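Local structure of pili retraction protein PilT (Thermus thermophilus, 5FL3) at residues 213-217 / 218-222; 264-267 / 268-272. The protein probably binds and hydrolyses ATP, as a P-loop ATPase of the GSP E family, to drive the retraction of pili. All coordinates share one frame; numbering follows the deposited sequence.

Interaction 1 (213-217 / 218-222); sequences GEMRD and RETVE
Met215 and Val221 form the apolar part of this local turn, where a loop runs straight into a helix. Their side chains cross at about a right angle, with Met215 CB 3.6 Å from Val221 CG2. Methyl CG2 of Thr220 lies beside them, 4.2 Å from Met215 CG. Val221 also packs on Phe253 and Phe254, and Met215 touches Ser236 of strand 233-238.

The loop leaves strand 209-212 of the P-loop ATPase core, probably as the end of the Walker B region, and Asp217 stands at the N-cap position of helix 218-230, though its side chain makes no capping bond. The Glu214 side chain, turned away from the helix, is about 7 Å from that of Lys146, which binds ADP.

Among the polar contacts, Val221 N donates to Asp217 O (3.2 Å). With CG beside its own backbone N (chi1 -71°), Asp217 presents OD2 to Thr220 OG1 in a weak bond of 3.4 Å. With an alanine here the Thr220 hydroxyl would probably lose this weak acceptor and be freer to turn.

As for charges, Asp217 OD1 and Glu219 OE1 stand 3.7 Å apart, their carboxylates 80° from coplanar; the helix N-terminus may ease that repulsion. Arg218 makes a salt bridge to Glu258.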
loop_
_atom_site.group_PDB
_atom_site.type_symbol
_atom_site.label_atom_id
_atom_site.label_comp_id
_atom_site.label_asym_id
_atom_site.label_seq_id
_atom_site.Cartn_x
_atom_site.Cartn_y
_atom_site.Cartn_z
ATOM N N GLY A 213 1.827 -8.176 3.142
ATOM C CA GLY A 213 1.618 -6.732 3.238
ATOM C C GLY A 213 2.882 -5.892 3.331
ATOM O O GLY A 213 2.989 -4.841 2.702
ATOM N N GLU A 214 3.847 -6.355 4.121
ATOM C CA GLU A 214 5.152 -5.709 4.184
ATOM C C GLU A 214 6.198 -6.663 4.720
ATOM O O GLU A 214 5.862 -7.660 5.352
ATOM C CB GLU A 214 5.095 -4.442 5.034
ATOM C CG GLU A 214 4.245 -4.563 6.246
ATOM C CD GLU A 214 3.917 -3.228 6.892
ATOM O OE1 GLU A 214 4.856 -2.442 7.146
ATOM O OE2 GLU A 214 2.715 -2.992 7.163
ATOM N N MET A 215 7.461 -6.361 4.416
ATOM C CA MET A 215 8.610 -7.174 4.815
ATOM C C MET A 215 9.533 -6.362 5.723
ATOM O O MET A 215 10.084 -5.347 5.313
ATOM C CB MET A 215 9.384 -7.660 3.593
ATOM C CG MET A 215 8.530 -8.362 2.552
ATOM S SD MET A 215 9.412 -8.717 0.998
ATOM C CE MET A 215 10.289 -7.168 0.733
ATOM N N ARG A 216 9.707 -6.804 6.955
ATOM C CA ARG A 216 10.420 -6.003 7.947
ATOM C C ARG A 216 11.668 -6.753 8.435
ATOM O O ARG A 216 12.679 -6.162 8.788
ATOM C CB ARG A 216 9.466 -5.653 9.103
ATOM C CG ARG A 216 8.007 -5.446 8.625
ATOM C CD ARG A 216 6.982 -5.280 9.757
ATOM N NE ARG A 216 6.973 -3.921 10.291
ATOM C CZ ARG A 216 7.208 -3.619 11.567
ATOM N NH1 ARG A 216 7.457 -4.596 12.440
ATOM N NH2 ARG A 216 7.194 -2.346 11.973
ATOM N N ASP A 217 11.575 -8.072 8.409
ATOM C CA ASP A 217 12.656 -8.973 8.763
ATOM C C ASP A 217 13.557 -9.302 7.594
ATOM O O ASP A 217 13.152 -9.192 6.445
ATOM C CB ASP A 217 12.073 -10.281 9.287
ATOM C CG ASP A 217 11.443 -10.119 10.616
ATOM O OD1 ASP A 217 12.055 -9.431 11.452
ATOM O OD2 ASP A 217 10.344 -10.673 10.837
ATOM N N ARG A 218 14.762 -9.758 7.889
ATOM C CA ARG A 218 15.532 -10.479 6.895
ATOM C C ARG A 218 14.826 -11.819 6.641
ATOM O O ARG A 218 14.795 -12.337 5.509
ATOM C CB ARG A 218 16.963 -10.683 7.377
ATOM C CG ARG A 218 17.712 -11.754 6.651
ATOM C CD ARG A 218 18.559 -12.552 7.614
ATOM N NE ARG A 218 19.461 -13.423 6.874
ATOM C CZ ARG A 218 19.104 -14.607 6.394
ATOM N NH1 ARG A 218 17.864 -15.043 6.611
ATOM N NH2 ARG A 218 19.978 -15.353 5.713
ATOM N N GLU A 219 14.248 -12.352 7.717
ATOM C CA GLU A 219 13.575 -13.644 7.702
ATOM C C GLU A 219 12.418 -13.615 6.718
ATOM O O GLU A 219 12.312 -14.482 5.844
ATOM C CB GLU A 219 13.068 -14.014 9.102
ATOM C CG GLU A 219 14.145 -14.381 10.130
ATOM C CD GLU A 219 14.999 -13.195 10.603
ATOM O OE1 GLU A 219 14.537 -12.038 10.510
ATOM O OE2 GLU A 219 16.135 -13.427 11.079
ATOM N N THR A 220 11.562 -12.611 6.865
ATOM C CA THR A 220 10.442 -12.402 5.957
ATOM C C THR A 220 10.882 -12.076 4.521
ATOM O O THR A 220 10.277 -12.563 3.564
ATOM C CB THR A 220 9.540 -11.286 6.468
ATOM O OG1 THR A 220 9.168 -11.577 7.820
ATOM C CG2 THR A 220 8.299 -11.200 5.636
ATOM N N VAL A 221 11.928 -11.267 4.356
ATOM C CA VAL A 221 12.383 -10.915 3.007
ATOM C C VAL A 221 12.896 -12.170 2.307
ATOM O O VAL A 221 12.574 -12.425 1.139
ATOM C CB VAL A 221 13.493 -9.803 3.023
ATOM C CG1 VAL A 221 14.197 -9.692 1.680
ATOM C CG2 VAL A 221 12.905 -8.462 3.410
ATOM N N GLU A 222 13.683 -12.964 3.026
ATOM C CA GLU A 222 14.243 -14.185 2.448
ATOM C C GLU A 222 13.131 -15.179 2.108
ATOM O O GLU A 222 13.144 -15.796 1.037
ATOM C CB GLU A 222 15.255 -14.829 3.402
ATOM C CG GLU A 222 16.081 -15.950 2.759
ATOM C CD GLU A 222 17.194 -16.473 3.662
ATOM O OE1 GLU A 222 17.000 -16.484 4.888
ATOM O OE2 GLU A 222 18.266 -16.869 3.151
#

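Interaction 2 (264-267 / 268-272); sequences VLLA and ESLLG
Residues Val264 to Ser269 form the last turns of helix 259-269, and three backbone bonds from residue i+4 to residue i carry the chain through its end. Glu268 N donates to Val264 O at 3.1 Å and Leu270 N to Leu266 O at 3.0 Å, while Ser269 N reaches Leu265 O only weakly, at 3.3 Å. Leu270 is the first residue to leave helical geometry, yet its amide still bonds back into the helix before the chain straightens into strand 270-280.

The OG of Ser269, placed between the backbone N and the carbonyl carbon (chi1 44°), turns back to Leu265 O, so that both the amide and the hydroxyl of Ser269 face this one carbonyl oxygen. The modelled OG to O separation is too short for the strength of that bond to be judged. This is the familiar way for a serine within a helix to use the carbonyl one turn earlier. Glu268 also swings its CG back over the preceding turn, 3.5 Å from Val264 O. Beyond CG the chain is extended, and OE2 passes Val264 CG1 at 4.1 Å on its way to a hydrogen bond with Gln229. The apolar contact is a modest one: Leu266 CD1 lies 4.3 Å from Leu270 CB.

Leu265 and Leu266 both rest on Leu225 of helix 218-230, whereas Ala267 and Leu270 meet Leu304 of helix 298-305, whose Arg301 donates to Ala267 O. Past the junction, Leu271 and Gly272 join the sheet through backbone bonds to Leu135 and Leu137 of strand 134-139.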
loop_
_atom_site.group_PDB
_atom_site.type_symbol
_atom_site.label_atom_id
_atom_site.label_comp_id
_atom_site.label_asym_id
_atom_site.label_seq_id
_atom_site.Cartn_x
_atom_site.Cartn_y
_atom_site.Cartn_z
ATOM N N VAL A 264 21.760 -13.080 -6.653
ATOM C CA VAL A 264 21.354 -14.203 -7.489
ATOM C C VAL A 264 19.883 -14.488 -7.240
ATOM O O VAL A 264 19.084 -14.535 -8.174
ATOM C CB VAL A 264 22.203 -15.466 -7.220
ATOM C CG1 VAL A 264 21.547 -16.689 -7.845
ATOM C CG2 VAL A 264 23.628 -15.277 -7.760
ATOM N N LEU A 265 19.527 -14.624 -5.971
ATOM C CA LEU A 265 18.145 -14.870 -5.587
ATOM C C LEU A 265 17.240 -13.732 -6.047
ATOM O O LEU A 265 16.180 -13.972 -6.633
ATOM C CB LEU A 265 18.037 -15.068 -4.077
ATOM C CG LEU A 265 16.662 -15.407 -3.508
ATOM C CD1 LEU A 265 16.079 -16.672 -4.126
ATOM C CD2 LEU A 265 16.749 -15.545 -1.998
ATOM N N LEU A 266 17.659 -12.495 -5.801
ATOM C CA LEU A 266 16.831 -11.363 -6.185
ATOM C C LEU A 266 16.660 -11.276 -7.707
ATOM O O LEU A 266 15.534 -11.156 -8.205
ATOM C CB LEU A 266 17.406 -10.066 -5.631
ATOM C CG LEU A 266 16.615 -8.781 -5.926
ATOM C CD1 LEU A 266 15.147 -8.900 -5.554
ATOM C CD2 LEU A 266 17.248 -7.624 -5.199
ATOM N N ALA A 267 17.762 -11.385 -8.446
ATOM C CA ALA A 267 17.712 -11.249 -9.900
ATOM C C ALA A 267 16.800 -12.279 -10.573
ATOM O O ALA A 267 16.075 -11.942 -11.516
ATOM C CB ALA A 267 19.111 -11.333 -10.488
ATOM N N GLU A 268 16.811 -13.523 -10.103
ATOM C CA GLU A 268 16.076 -14.544 -10.844
ATOM C C GLU A 268 14.572 -14.538 -10.521
ATOM O O GLU A 268 13.748 -14.819 -11.400
ATOM C CB GLU A 268 16.688 -15.932 -10.614
ATOM C CG GLU A 268 16.497 -16.559 -9.235
ATOM C CD GLU A 268 17.158 -17.949 -9.133
ATOM O OE1 GLU A 268 17.049 -18.760 -10.093
ATOM O OE2 GLU A 268 17.801 -18.225 -8.093
ATOM N N SER A 269 14.209 -14.163 -9.293
ATOM C CA SER A 269 12.795 -14.158 -8.884
ATOM C C SER A 269 12.043 -12.800 -9.012
ATOM O O SER A 269 10.816 -12.771 -8.950
ATOM C CB SER A 269 12.689 -14.663 -7.443
ATOM O OG SER A 269 13.697 -14.081 -6.632
ATOM N N LEU A 270 12.748 -11.689 -9.208
ATOM C CA LEU A 270 12.064 -10.400 -9.383
ATOM C C LEU A 270 11.312 -10.328 -10.712
ATOM O O LEU A 270 11.784 -10.851 -11.721
ATOM C CB LEU A 270 13.060 -9.242 -9.292
ATOM C CG LEU A 270 12.474 -7.836 -9.164
ATOM C CD1 LEU A 270 11.509 -7.755 -7.989
ATOM C CD2 LEU A 270 13.556 -6.781 -9.016
ATOM N N LEU A 271 10.143 -9.686 -10.704
ATOM C CA LEU A 271 9.334 -9.464 -11.917
ATOM C C LEU A 271 9.214 -8.001 -12.277
ATOM O O LEU A 271 9.222 -7.615 -13.449
ATOM C CB LEU A 271 7.932 -9.990 -11.734
ATOM C CG LEU A 271 7.741 -11.482 -11.662
ATOM C CD1 LEU A 271 6.256 -11.745 -11.710
ATOM C CD2 LEU A 271 8.441 -12.124 -12.821
ATOM N N GLY A 272 9.043 -7.197 -11.237
ATOM C CA GLY A 272 8.768 -5.783 -11.385
ATOM C C GLY A 272 8.810 -5.070 -10.045
ATOM O O GLY A 272 8.549 -5.672 -8.991
#

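Both contacts are local junctions at helix ends, and they illustrate opposite passages: interaction 1 takes a strand exit through a loop into the start of helix 218-230, and interaction 2 takes the end of helix 259-269 into strand 270-280. Each mixes buried and exposed residues. The first, nearer the nucleotide, carries several charged groups alongside a small apolar cluster; the second, farther from the nucleotide site, is richer in leucine and relies chiefly on main-chain carbonyls. Their centres are 15 Å apart and their atoms do not touch, but helix 218-230 relates them: it begins in interaction 1, and farther along its Leu225 and Gln229 meet interaction 2.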